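Local atomic coordinates of secreted effector protein sseI (Salmonella enterica subsp. enterica serovar Typhimurium, PDB entry 4G29), a protein that is a secreted Salmonella virulence effector whose catalytic domain belongs to the cysteine protease superfamily and probably acts through a papain-like catalytic triad. Residues Thr13-Ala18 with Lys90-Asp95; Asn37-Cys42 with Ala98-Asn103; Gly65-Asp70 with Asn146-Leu151; Tyr134-Ser139 with Ala161-Val166. All blocks are in the same frame, centred on the assembly; numbering follows the deposited sequence.

Contact 1 (Thr13-Ala18 with Lys90-Asp95); sequences TSDIDA and KDYVFD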
loop_
_atom_site.group_PDB
_atom_site.type_symbol
_atom_site.label_atom_id
_atom_site.label_comp_id
_atom_site.label_asym_id
_atom_site.label_seq_id
_atom_site.Cartn_x
_atom_site.Cartn_y
_atom_site.Cartn_z
ATOM N N THR A 13 1.473 -12.900 7.041
ATOM C CA THR A 13 1.290 -13.124 8.475
ATOM C C THR A 13 0.612 -14.454 8.771
ATOM O O THR A 13 -0.096 -14.987 7.916
ATOM C CB THR A 13 0.430 -11.994 9.086
ATOM O OG1 THR A 13 0.483 -12.110 10.511
ATOM C CG2 THR A 13 -1.017 -12.056 8.589
ATOM N N SER A 14 0.836 -14.964 9.993
ATOM C CA SER A 14 0.219 -16.201 10.501
ATOM C C SER A 14 -0.932 -15.900 11.457
ATOM O O SER A 14 -1.712 -16.813 11.776
ATOM C CB SER A 14 1.260 -17.066 11.229
ATOM O OG SER A 14 2.118 -17.627 10.267
ATOM N N ASP A 15 -1.034 -14.632 11.879
ATOM C CA ASP A 15 -2.140 -14.085 12.691
ATOM C C ASP A 15 -3.498 -14.376 12.046
ATOM O O ASP A 15 -4.499 -14.561 12.747
ATOM C CB ASP A 15 -2.030 -12.547 12.846
ATOM C CG ASP A 15 -0.859 -12.076 13.732
ATOM O OD1 ASP A 15 -0.093 -12.881 14.325
ATOM O OD2 ASP A 15 -0.711 -10.829 13.832
ATOM N N ILE A 16 -3.532 -14.357 10.712
ATOM C CA ILE A 16 -4.719 -14.733 9.910
ATOM C C ILE A 16 -4.213 -15.736 8.898
ATOM O O ILE A 16 -3.011 -15.857 8.742
ATOM C CB ILE A 16 -5.384 -13.493 9.199
ATOM C CG1 ILE A 16 -4.336 -12.690 8.441
ATOM C CG2 ILE A 16 -6.171 -12.639 10.252
ATOM C CD1 ILE A 16 -4.904 -11.687 7.439
ATOM N N ASP A 17 -5.089 -16.437 8.177
ATOM C CA ASP A 17 -4.564 -17.425 7.218
ATOM C C ASP A 17 -4.151 -16.743 5.897
ATOM O O ASP A 17 -4.748 -16.964 4.830
ATOM C CB ASP A 17 -5.508 -18.589 6.988
ATOM C CG ASP A 17 -4.777 -19.825 6.440
ATOM O OD1 ASP A 17 -3.615 -19.713 5.921
ATOM O OD2 ASP A 17 -5.363 -20.916 6.532
ATOM N N ALA A 18 -3.110 -15.915 5.987
ATOM C CA ALA A 18 -2.662 -15.149 4.834
ATOM C C ALA A 18 -2.182 -16.024 3.683
ATOM O O ALA A 18 -2.436 -15.713 2.514
ATOM C CB ALA A 18 -1.563 -14.162 5.230
ATOM N N LYS A 90 -8.200 -6.218 15.158
ATOM C CA LYS A 90 -6.907 -5.820 14.603
ATOM C C LYS A 90 -7.049 -5.538 13.115
ATOM O O LYS A 90 -7.854 -6.184 12.435
ATOM C CB LYS A 90 -5.835 -6.876 14.843
ATOM C CG LYS A 90 -5.618 -7.159 16.308
ATOM C CD LYS A 90 -4.512 -8.186 16.508
ATOM C CE LYS A 90 -5.016 -9.588 16.236
ATOM N NZ LYS A 90 -5.895 -10.116 17.341
ATOM N N ASP A 91 -6.275 -4.563 12.653
ATOM C CA ASP A 91 -6.197 -4.211 11.223
ATOM C C ASP A 91 -5.169 -5.068 10.491
ATOM O O ASP A 91 -4.079 -5.318 10.996
ATOM C CB ASP A 91 -5.838 -2.745 11.074
ATOM C CG ASP A 91 -7.051 -1.796 11.262
ATOM O OD1 ASP A 91 -8.199 -2.280 11.356
ATOM O OD2 ASP A 91 -6.845 -0.541 11.304
ATOM N N TYR A 92 -5.545 -5.511 9.286
ATOM C CA TYR A 92 -4.646 -6.163 8.331
ATOM C C TYR A 92 -4.629 -5.396 6.994
ATOM O O TYR A 92 -5.628 -4.814 6.586
ATOM C CB TYR A 92 -5.122 -7.619 8.139
ATOM C CG TYR A 92 -5.013 -8.379 9.430
ATOM C CD1 TYR A 92 -3.822 -8.997 9.806
ATOM C CD2 TYR A 92 -6.060 -8.366 10.335
ATOM C CE1 TYR A 92 -3.733 -9.681 11.004
ATOM C CE2 TYR A 92 -5.970 -9.011 11.519
ATOM C CZ TYR A 92 -4.794 -9.669 11.856
ATOM O OH TYR A 92 -4.675 -10.343 13.064
ATOM N N VAL A 93 -3.477 -5.404 6.357
ATOM C CA VAL A 93 -3.273 -4.752 5.084
ATOM C C VAL A 93 -3.003 -5.844 4.063
ATOM O O VAL A 93 -2.086 -6.634 4.224
ATOM C CB VAL A 93 -2.126 -3.765 5.113
ATOM C CG1 VAL A 93 -2.039 -3.011 3.785
ATOM C CG2 VAL A 93 -2.321 -2.753 6.276
ATOM N N PHE A 94 -3.853 -5.894 3.046
ATOM C CA PHE A 94 -3.623 -6.675 1.837
ATOM C C PHE A 94 -2.969 -5.742 0.818
ATOM O O PHE A 94 -3.572 -4.736 0.353
ATOM C CB PHE A 94 -4.941 -7.231 1.313
ATOM C CG PHE A 94 -5.461 -8.449 2.036
ATOM C CD1 PHE A 94 -5.842 -8.404 3.372
ATOM C CD2 PHE A 94 -5.737 -9.616 1.306
ATOM C CE1 PHE A 94 -6.386 -9.548 4.020
ATOM C CE2 PHE A 94 -6.285 -10.697 1.896
ATOM C CZ PHE A 94 -6.591 -10.697 3.281
ATOM N N ASP A 95 -1.733 -6.059 0.467
ATOM C CA ASP A 95 -0.970 -5.261 -0.472
ATOM C C ASP A 95 -0.301 -6.211 -1.446
ATOM O O ASP A 95 0.916 -6.426 -1.409
ATOM C CB ASP A 95 0.045 -4.408 0.311
ATOM C CG ASP A 95 0.848 -3.435 -0.560
ATOM O OD1 ASP A 95 0.640 -3.391 -1.778
ATOM O OD2 ASP A 95 1.702 -2.715 0.034
HETATM O O HOH W 1 -2.359 -8.872 14.180
#

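Contact 2 (Asn37-Cys42 with Ala98-Asn103); sequences NPVGQC and AHQFEN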
loop_
_atom_site.group_PDB
_atom_site.type_symbol
_atom_site.label_atom_id
_atom_site.label_comp_id
_atom_site.label_asym_id
_atom_site.label_seq_id
_atom_site.Cartn_x
_atom_site.Cartn_y
_atom_site.Cartn_z
ATOM N N ASN A 37 2.418 -9.885 -12.625
ATOM C CA ASN A 37 2.780 -8.664 -13.321
ATOM C C ASN A 37 2.147 -7.432 -12.701
ATOM O O ASN A 37 1.242 -6.848 -13.284
ATOM C CB ASN A 37 2.420 -8.775 -14.800
ATOM C CG ASN A 37 3.259 -9.855 -15.521
ATOM O OD1 ASN A 37 4.465 -9.702 -15.686
ATOM N ND2 ASN A 37 2.614 -10.968 -15.883
ATOM N N PRO A 38 2.692 -7.001 -11.549
ATOM C CA PRO A 38 2.015 -6.021 -10.677
ATOM C C PRO A 38 2.186 -4.585 -11.106
ATOM O O PRO A 38 1.466 -3.739 -10.589
ATOM C CB PRO A 38 2.723 -6.243 -9.338
ATOM C CG PRO A 38 4.023 -6.757 -9.672
ATOM C CD PRO A 38 3.778 -7.660 -10.825
ATOM N N VAL A 39 3.126 -4.255 -11.997
ATOM C CA VAL A 39 3.371 -2.857 -12.295
ATOM C C VAL A 39 2.128 -2.250 -12.963
ATOM O O VAL A 39 1.590 -2.785 -13.909
ATOM C CB VAL A 39 4.644 -2.600 -13.160
ATOM C CG1 VAL A 39 4.652 -1.136 -13.654
ATOM C CG2 VAL A 39 5.857 -2.937 -12.338
ATOM N N GLY A 40 1.673 -1.144 -12.424
ATOM C CA GLY A 40 0.505 -0.465 -12.937
ATOM C C GLY A 40 -0.824 -1.057 -12.467
ATOM O O GLY A 40 -1.868 -0.584 -12.897
ATOM N N GLN A 41 -0.781 -2.055 -11.596
ATOM C CA GLN A 41 -2.019 -2.742 -11.170
ATOM C C GLN A 41 -2.688 -2.375 -9.859
ATOM O O GLN A 41 -3.824 -2.890 -9.737
ATOM C CB GLN A 41 -1.798 -4.260 -11.123
ATOM C CG GLN A 41 -1.358 -4.853 -12.421
ATOM C CD GLN A 41 -2.319 -4.621 -13.550
ATOM O OE1 GLN A 41 -3.463 -4.220 -13.369
ATOM N NE2 GLN A 41 -1.872 -4.912 -14.743
ATOM N N CYS A 42 -2.019 -1.674 -8.884
ATOM C CA CYS A 42 -2.478 -1.480 -7.521
ATOM C C CYS A 42 -3.844 -0.845 -7.676
ATOM O O CYS A 42 -4.701 -1.228 -6.954
ATOM C CB CYS A 42 -1.575 -0.640 -6.499
ATOM S SG CYS A 42 -0.906 0.671 -7.152
ATOM N N ALA A 98 2.691 -4.993 -3.894
ATOM C CA ALA A 98 3.819 -4.267 -3.273
ATOM C C ALA A 98 5.101 -4.488 -4.064
ATOM O O ALA A 98 5.954 -3.606 -4.207
ATOM C CB ALA A 98 4.027 -4.759 -1.772
ATOM N N HIS A 99 5.244 -5.709 -4.536
ATOM C CA HIS A 99 6.433 -6.111 -5.259
ATOM C C HIS A 99 6.615 -5.444 -6.599
ATOM O O HIS A 99 7.684 -5.666 -7.243
ATOM C CB HIS A 99 6.573 -7.614 -5.424
ATOM C CG HIS A 99 5.348 -8.249 -5.968
ATOM N ND1 HIS A 99 5.336 -8.993 -7.129
ATOM C CD2 HIS A 99 4.073 -8.154 -5.562
ATOM C CE1 HIS A 99 4.095 -9.419 -7.339
ATOM N NE2 HIS A 99 3.311 -8.900 -6.414
ATOM N N GLN A 100 5.667 -4.599 -7.006
ATOM C CA GLN A 100 5.934 -3.711 -8.146
ATOM C C GLN A 100 7.190 -2.836 -7.939
ATOM O O GLN A 100 7.757 -2.363 -8.900
ATOM C CB GLN A 100 4.738 -2.873 -8.548
ATOM C CG GLN A 100 4.409 -1.724 -7.645
ATOM C CD GLN A 100 3.568 -0.636 -8.284
ATOM O OE1 GLN A 100 3.691 -0.359 -9.483
ATOM N NE2 GLN A 100 2.790 0.080 -7.456
ATOM N N PHE A 101 7.623 -2.672 -6.690
ATOM C CA PHE A 101 8.782 -1.846 -6.322
ATOM C C PHE A 101 10.102 -2.605 -6.171
ATOM O O PHE A 101 11.175 -1.984 -5.975
ATOM C CB PHE A 101 8.480 -1.060 -5.037
ATOM C CG PHE A 101 7.296 -0.166 -5.163
ATOM C CD1 PHE A 101 7.272 0.793 -6.145
ATOM C CD2 PHE A 101 6.206 -0.313 -4.326
ATOM C CE1 PHE A 101 6.192 1.614 -6.330
ATOM C CE2 PHE A 101 5.110 0.500 -4.461
ATOM C CZ PHE A 101 5.085 1.459 -5.458
ATOM N N GLU A 102 10.043 -3.929 -6.282
ATOM C CA GLU A 102 11.239 -4.788 -6.105
ATOM C C GLU A 102 12.445 -4.320 -6.896
ATOM O O GLU A 102 13.597 -4.328 -6.383
ATOM C CB GLU A 102 10.926 -6.228 -6.502
ATOM C CG GLU A 102 11.962 -7.227 -5.998
ATOM C CD GLU A 102 11.731 -8.635 -6.536
ATOM O OE1 GLU A 102 10.923 -8.784 -7.492
ATOM O OE2 GLU A 102 12.376 -9.586 -6.007
ATOM N N ASN A 103 12.183 -3.924 -8.129
ATOM C CA ASN A 103 13.201 -3.471 -9.056
ATOM C C ASN A 103 13.366 -1.946 -9.118
ATOM O O ASN A 103 14.015 -1.453 -10.047
ATOM C CB ASN A 103 12.895 -4.049 -10.449
ATOM C CG ASN A 103 13.044 -5.575 -10.488
ATOM O OD1 ASN A 103 14.046 -6.115 -10.026
ATOM N ND2 ASN A 103 12.032 -6.278 -11.007
#

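Contact 3 (Gly65-Asp70 with Asn146-Leu151); sequences GIFIWD and NAYDAL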
loop_
_atom_site.group_PDB
_atom_site.type_symbol
_atom_site.label_atom_id
_atom_site.label_comp_id
_atom_site.label_asym_id
_atom_site.label_seq_id
_atom_site.Cartn_x
_atom_site.Cartn_y
_atom_site.Cartn_z
ATOM N N GLY A 65 -4.198 5.071 0.252
ATOM C CA GLY A 65 -3.461 5.794 -0.783
ATOM C C GLY A 65 -2.107 6.193 -0.240
ATOM O O GLY A 65 -2.024 6.686 0.908
ATOM N N ILE A 66 -1.062 5.907 -0.985
ATOM C CA ILE A 66 0.306 6.083 -0.553
ATOM C C ILE A 66 1.137 6.912 -1.563
ATOM O O ILE A 66 0.988 6.764 -2.820
ATOM C CB ILE A 66 0.994 4.669 -0.380
ATOM C CG1 ILE A 66 0.164 3.775 0.529
ATOM C CG2 ILE A 66 2.527 4.716 0.024
ATOM C CD1 ILE A 66 0.242 2.307 0.137
ATOM N N PHE A 67 1.986 7.809 -1.037
ATOM C CA PHE A 67 3.033 8.389 -1.864
ATOM C C PHE A 67 4.423 7.979 -1.360
ATOM O O PHE A 67 4.649 7.852 -0.137
ATOM C CB PHE A 67 2.999 9.905 -1.902
ATOM C CG PHE A 67 1.924 10.513 -2.803
ATOM C CD1 PHE A 67 1.581 9.951 -4.076
ATOM C CD2 PHE A 67 1.321 11.727 -2.450
ATOM C CE1 PHE A 67 0.629 10.549 -4.891
ATOM C CE2 PHE A 67 0.310 12.305 -3.278
ATOM C CZ PHE A 67 0.025 11.713 -4.512
ATOM N N ILE A 68 5.337 7.834 -2.329
ATOM C CA ILE A 68 6.748 7.560 -2.082
ATOM C C ILE A 68 7.536 8.641 -2.801
ATOM O O ILE A 68 7.422 8.792 -4.040
ATOM C CB ILE A 68 7.156 6.163 -2.611
ATOM C CG1 ILE A 68 6.357 5.067 -1.901
ATOM C CG2 ILE A 68 8.678 5.975 -2.407
ATOM C CD1 ILE A 68 6.205 3.755 -2.712
ATOM N N TRP A 69 8.250 9.458 -2.027
ATOM C CA TRP A 69 8.970 10.595 -2.562
ATOM C C TRP A 69 10.430 10.289 -2.391
ATOM O O TRP A 69 10.864 9.932 -1.304
ATOM C CB TRP A 69 8.702 11.868 -1.759
ATOM C CG TRP A 69 7.351 12.498 -1.922
ATOM C CD1 TRP A 69 6.259 12.268 -1.163
ATOM C CD2 TRP A 69 7.004 13.543 -2.829
ATOM N NE1 TRP A 69 5.214 13.068 -1.559
ATOM C CE2 TRP A 69 5.631 13.850 -2.601
ATOM C CE3 TRP A 69 7.682 14.183 -3.873
ATOM C CZ2 TRP A 69 4.952 14.837 -3.325
ATOM C CZ3 TRP A 69 6.995 15.165 -4.595
ATOM C CH2 TRP A 69 5.655 15.463 -4.332
ATOM N N ASP A 70 11.189 10.456 -3.474
ATOM C CA ASP A 70 12.646 10.264 -3.476
ATOM C C ASP A 70 13.395 11.534 -3.126
ATOM O O ASP A 70 14.462 11.495 -2.494
ATOM C CB ASP A 70 13.097 9.843 -4.865
ATOM C CG ASP A 70 12.650 8.451 -5.234
ATOM O OD1 ASP A 70 12.616 7.581 -4.349
ATOM O OD2 ASP A 70 12.365 8.222 -6.435
ATOM N N ASN A 146 -8.056 9.544 -6.413
ATOM C CA ASN A 146 -8.004 10.962 -6.741
ATOM C C ASN A 146 -7.056 11.754 -5.852
ATOM O O ASN A 146 -6.328 12.611 -6.351
ATOM C CB ASN A 146 -9.394 11.594 -6.709
ATOM C CG ASN A 146 -9.335 13.122 -6.944
ATOM O OD1 ASN A 146 -9.426 13.926 -5.986
ATOM N ND2 ASN A 146 -9.082 13.515 -8.191
ATOM N N ALA A 147 -7.034 11.414 -4.558
ATOM C CA ALA A 147 -6.239 12.114 -3.576
ATOM C C ALA A 147 -4.748 11.803 -3.743
ATOM O O ALA A 147 -3.895 12.618 -3.433
ATOM C CB ALA A 147 -6.696 11.716 -2.126
ATOM N N TYR A 148 -4.444 10.598 -4.177
ATOM C CA TYR A 148 -3.096 10.081 -4.391
ATOM C C TYR A 148 -2.869 9.801 -5.861
ATOM O O TYR A 148 -2.448 8.731 -6.266
ATOM C CB TYR A 148 -2.776 8.841 -3.516
ATOM C CG TYR A 148 -2.511 9.237 -2.065
ATOM C CD1 TYR A 148 -3.565 9.516 -1.216
ATOM C CD2 TYR A 148 -1.176 9.380 -1.590
ATOM C CE1 TYR A 148 -3.299 9.966 0.110
ATOM C CE2 TYR A 148 -0.902 9.789 -0.283
ATOM C CZ TYR A 148 -1.959 10.061 0.559
ATOM O OH TYR A 148 -1.635 10.469 1.830
ATOM N N ASP A 149 -3.105 10.825 -6.674
ATOM C CA ASP A 149 -3.043 10.675 -8.136
ATOM C C ASP A 149 -1.629 10.820 -8.708
ATOM O O ASP A 149 -0.692 11.001 -7.974
ATOM C CB ASP A 149 -4.044 11.635 -8.800
ATOM C CG ASP A 149 -3.580 13.087 -8.845
ATOM O OD1 ASP A 149 -2.425 13.411 -8.523
ATOM O OD2 ASP A 149 -4.395 13.924 -9.283
ATOM N N ALA A 150 -1.520 10.693 -10.036
ATOM C CA ALA A 150 -0.230 10.734 -10.721
ATOM C C ALA A 150 -0.079 11.997 -11.552
ATOM O O ALA A 150 0.529 11.964 -12.612
ATOM C CB ALA A 150 -0.062 9.500 -11.597
ATOM N N LEU A 151 -0.614 13.103 -11.051
ATOM C CA LEU A 151 -0.411 14.385 -11.667
ATOM C C LEU A 151 0.595 15.218 -10.874
ATOM O O LEU A 151 0.844 14.899 -9.704
ATOM C CB LEU A 151 -1.755 15.109 -11.821
ATOM C CG LEU A 151 -2.815 14.375 -12.660
ATOM C CD1 LEU A 151 -4.055 15.228 -12.679
ATOM C CD2 LEU A 151 -2.287 14.113 -14.067
#

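Contact 4 (Tyr134-Ser139 with Ala161-Val166); sequences YYTDFS and AGKVFV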
loop_
_atom_site.group_PDB
_atom_site.type_symbol
_atom_site.label_atom_id
_atom_site.label_comp_id
_atom_site.label_asym_id
_atom_site.label_seq_id
_atom_site.Cartn_x
_atom_site.Cartn_y
_atom_site.Cartn_z
ATOM N N TYR A 134 4.319 8.214 2.973
ATOM C CA TYR A 134 3.130 8.512 3.792
ATOM C C TYR A 134 1.849 8.063 3.081
ATOM O O TYR A 134 1.849 7.880 1.868
ATOM C CB TYR A 134 3.115 10.000 4.181
ATOM C CG TYR A 134 3.006 10.992 3.084
ATOM C CD1 TYR A 134 1.787 11.178 2.370
ATOM C CD2 TYR A 134 4.099 11.747 2.720
ATOM C CE1 TYR A 134 1.714 12.123 1.386
ATOM C CE2 TYR A 134 4.015 12.703 1.741
ATOM C CZ TYR A 134 2.853 12.881 1.078
ATOM O OH TYR A 134 2.815 13.811 0.084
ATOM N N TYR A 135 0.780 8.001 3.852
ATOM C CA TYR A 135 -0.497 7.520 3.385
ATOM C C TYR A 135 -1.682 8.181 4.070
ATOM O O TYR A 135 -1.567 8.855 5.137
ATOM C CB TYR A 135 -0.527 5.996 3.536
ATOM C CG TYR A 135 -0.693 5.497 4.975
ATOM C CD1 TYR A 135 -1.957 5.467 5.563
ATOM C CD2 TYR A 135 0.400 5.028 5.708
ATOM C CE1 TYR A 135 -2.134 4.994 6.827
ATOM C CE2 TYR A 135 0.245 4.583 6.994
ATOM C CZ TYR A 135 -1.010 4.540 7.546
ATOM O OH TYR A 135 -1.097 4.050 8.845
ATOM N N THR A 136 -2.857 7.928 3.475
ATOM C CA THR A 136 -4.095 8.284 4.078
ATOM C C THR A 136 -5.070 7.126 3.751
ATOM O O THR A 136 -5.009 6.590 2.655
ATOM C CB THR A 136 -4.680 9.608 3.494
ATOM O OG1 THR A 136 -3.731 10.667 3.593
ATOM C CG2 THR A 136 -6.052 9.985 4.158
ATOM N N ASP A 137 -5.880 6.714 4.729
ATOM C CA ASP A 137 -6.988 5.779 4.516
ATOM C C ASP A 137 -8.302 6.478 4.186
ATOM O O ASP A 137 -8.679 7.499 4.813
ATOM C CB ASP A 137 -7.154 4.858 5.741
ATOM C CG ASP A 137 -5.977 3.943 5.982
ATOM O OD1 ASP A 137 -5.266 3.616 5.042
ATOM O OD2 ASP A 137 -5.763 3.534 7.151
ATOM N N PHE A 138 -9.044 5.883 3.251
ATOM C CA PHE A 138 -10.289 6.444 2.724
ATOM C C PHE A 138 -11.359 5.379 2.739
ATOM O O PHE A 138 -11.082 4.177 2.652
ATOM C CB PHE A 138 -10.083 6.920 1.279
ATOM C CG PHE A 138 -9.071 7.974 1.134
ATOM C CD1 PHE A 138 -9.445 9.299 1.198
ATOM C CD2 PHE A 138 -7.729 7.680 0.860
ATOM C CE1 PHE A 138 -8.510 10.309 1.050
ATOM C CE2 PHE A 138 -6.815 8.739 0.681
ATOM C CZ PHE A 138 -7.203 9.998 0.792
ATOM N N SER A 139 -12.614 5.807 2.805
ATOM C CA SER A 139 -13.714 4.853 2.770
ATOM C C SER A 139 -14.046 4.458 1.333
ATOM O O SER A 139 -14.727 3.462 1.113
ATOM C CB SER A 139 -14.940 5.464 3.473
ATOM O OG SER A 139 -15.402 6.525 2.651
ATOM N N ALA A 161 -1.724 17.545 6.554
ATOM C CA ALA A 161 -2.960 17.238 7.301
ATOM C C ALA A 161 -3.607 15.954 6.819
ATOM O O ALA A 161 -3.906 15.799 5.631
ATOM C CB ALA A 161 -3.944 18.419 7.199
ATOM N N GLY A 162 -3.789 14.982 7.714
ATOM C CA GLY A 162 -4.394 13.707 7.345
ATOM C C GLY A 162 -3.421 12.728 6.713
ATOM O O GLY A 162 -3.803 11.628 6.294
ATOM N N LYS A 163 -2.147 13.106 6.667
ATOM C CA LYS A 163 -1.095 12.209 6.202
ATOM C C LYS A 163 -0.490 11.458 7.380
ATOM O O LYS A 163 -0.209 12.043 8.485
ATOM C CB LYS A 163 0.029 12.972 5.505
ATOM C CG LYS A 163 -0.163 13.374 4.065
ATOM C CD LYS A 163 -1.535 13.668 3.627
ATOM C CE LYS A 163 -1.596 14.331 2.213
ATOM N NZ LYS A 163 -2.987 14.819 2.047
ATOM N N VAL A 164 -0.303 10.173 7.176
ATOM C CA VAL A 164 0.326 9.306 8.151
ATOM C C VAL A 164 1.691 8.892 7.640
ATOM O O VAL A 164 1.798 8.267 6.591
ATOM C CB VAL A 164 -0.524 8.062 8.486
ATOM C CG1 VAL A 164 0.140 7.200 9.561
ATOM C CG2 VAL A 164 -1.973 8.470 8.877
ATOM N N PHE A 165 2.756 9.239 8.358
ATOM C CA PHE A 165 4.128 8.893 7.937
ATOM C C PHE A 165 4.459 7.464 8.275
ATOM O O PHE A 165 4.219 6.995 9.396
ATOM C CB PHE A 165 5.148 9.844 8.541
ATOM C CG PHE A 165 4.955 11.254 8.112
ATOM C CD1 PHE A 165 5.434 11.679 6.865
ATOM C CD2 PHE A 165 4.347 12.183 8.941
ATOM C CE1 PHE A 165 5.221 12.960 6.456
ATOM C CE2 PHE A 165 4.186 13.496 8.529
ATOM C CZ PHE A 165 4.597 13.857 7.286
ATOM N N VAL A 166 4.976 6.771 7.259
ATOM C CA VAL A 166 5.637 5.487 7.391
ATOM C C VAL A 166 7.123 5.673 7.663
ATOM O O VAL A 166 7.697 5.021 8.541
ATOM C CB VAL A 166 5.420 4.667 6.160
ATOM C CG1 VAL A 166 6.228 3.366 6.262
ATOM C CG2 VAL A 166 3.910 4.362 6.059
#

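Contact 1 (Thr13-Ala18 with Lys90-Asp95)
Ile-16 lies over one face of the Tyr-92 ring, its methyl CG2 3.9 Å from the ring centroid and 19° off the normal, a CH-pi contact displaced toward the hydroxyl end. The other branch of the isoleucine runs back along the ring the opposite way to the tyrosine side chain, and its CD1 comes within 3.7 Å of Tyr-92 CD1. That same methyl also reaches the second aromatic of the strand, standing 4.3 Å from Phe-94 CE1. With chi1 at 51°, CG1 of Ile-16 sits between the backbone N and the carbonyl carbon, which lets both branches bear on the tyrosine. At the ring edge Asp-15 CB approaches Tyr-92 OH to 3.4 Å, the carboxylate plane turned 82° from the ring. The two polar ends do not bond directly; a water bridges them, 2.6 Å from Asp-15 OD2, to which it donates, and 3.0 Å from Tyr-92 OH. Behind this shell an ST turn shapes the loop, Asp-15 N donating to Thr-13 OG1 at 3.2 Å. Further on, Asp-17 caps the following helix through Ala-20 N. The loop leads into helix 18-26 and packs against strand 90-95, while Ile-16 also touches Ile-114 of the edge strand 113-116. Helix 42-55 covers Phe-94 through Val-49, Phe-52 and Met-53.

Contact 2 (Asn37-Cys42 with Ala98-Asn103)
Pro-38 sets its CG over one face of the His-99 imidazole, 3.8 Å from the centroid and 23° off the normal, a CH-pi contact shifted toward CE1 and ND1. The two side chains cross at about a right angle. A chi1 of 51° swings the imidazole over the proline, and a bond from His-99 NE2 to Val-96 O holds the ring there. The same proline ring also touches Gln-100, Pro-38 CB lying 4.0 Å from Gln-100 CB. Val-39 follows, its CG2 also 4.0 Å from Gln-100 CB, where the two side chains cross. A type II turn from Pro-38 to Gln-41 then reverses the chain, closed by Gln-41 N to Pro-38 O at 3.0 Å, with Gly-40 at the positive phi of 81°. The Gly-40 amide lies 3.7 Å from Gln-100 OE1, too long for a hydrogen bond. Cys-42 ends the walk, its SG 3.8 Å from Gln-100 NE2, which bonds His-80 ND1 and would restrain the His-80 ring beside the cysteine. Cys-42, His-80 and Asp-95 are arranged like a Cys-His-Asp triad and are probably the catalytic residues, consistent with the papain-like fold. The turn links helix 29-36 to helix 42-55 and faces the 3-10 segment after strand 90-95, while strand 78-87 brings His-80 and Phe-81 against Cys-42.

Contact 3 (Gly65-Asp70 with Asn146-Leu151)
The Tyr-148 ring lies flat on the backbone of strand 61-69: Gly-65 O stands over the centre of one face, 3.4 Å from Tyr-148 CZ, and Gly-65 CA makes a CH-pi contact 4.0 Å from the ring centroid. Having no side chain, Gly-65 lets the ring lie directly on the main chain. The Phe-67 ring has Tyr-148 CD2 over the centre of one face, 3.5 Å from Phe-67 CG, and Asp-149 O in its plane at the edge, 3.4 Å from Phe-67 CE1. The two rings meet obliquely, their planes 49° apart and centroids 4.6 Å from each other. A chi1 of -76° on Tyr-148, placing CG beside its backbone N, carries the ring back across the strand, where its hydroxyl bonds Thr-136 OG1 of the next strand. Past the tyrosine, Asp-149 OD1 forms an Asx turn with Leu-151 N, the amide meeting it from above the carboxylate plane at 3.1 Å, and a salt bridge to Arg-153 also holds the carboxylate. Leaving helix 141-147, the chain thus lays one aromatic ring, Tyr-148, against Phe-67 and the main chain of strand 61-69, in the antiparallel sheet of the papain-like domain.

Contact 4 (Tyr134-Ser139 with Ala161-Val166)
Chi1 values of 63° on Tyr-134 and 74° on Tyr-135 hold each ring between its backbone N and carbonyl carbon, and since the residues alternate, the rings fall on opposite faces of the sheet. Tyr-135 lies over Val-164, whose CB is 3.8 Å from the ring centroid, while Val-166 CG2 meets the ring edge in plane, 3.6 Å from Tyr-135 CD2. On the other face the bent chain of Lys-163 brings its CG to 3.4 Å from Tyr-134 CD1, and Tyr-134 CB meets Phe-165 CD1 at 3.9 Å. The backbones pair antiparallel, Tyr-135 and Val-164 forming the hydrogen-bonded pair: Tyr-135 N to Val-164 O is 2.9 Å, and Val-164 N to Tyr-135 O, in the carbonyl plane, is 2.7 Å. The hydroxyl of Thr-136, also partner to Tyr-148, extends the grip, OG1 donating to Gly-162 O at 2.9 Å from 45° above the carbonyl plane. Strand 164-165 is the outermost strand at this end, beside strand 132-138, which in turn pairs with strand 61-69. From that inner strand Trp-69 bonds the Tyr-134 hydroxyl and Arg-64 makes a cation-pi contact with Tyr-135; Phe-138, farther along, packs on helix 141-147.

Overall arrangement
One antiparallel sheet joins contacts 1, 3 and 4, while contact 2 lies in the loops beside the probable active site, packing a proline and a glutamine with no hydrogen bond across its segments. Contacts 1 and 3 are mostly buried and rest on aromatic packing, without direct hydrogen bonds between their segments; contact 1 adds a water bridge at its rim. Contact 4, partly exposed at the sheet edge, alone joins its segments by direct hydrogen bonds. Contacts 3 and 4 share neighbouring strands and touch, whereas contact 2 meets contact 3 by packing of Phe-101 on Ile-68. Contacts 1 and 2, with centres about 19 Å apart, contain Asp-95 and Cys-42 of the likely triad.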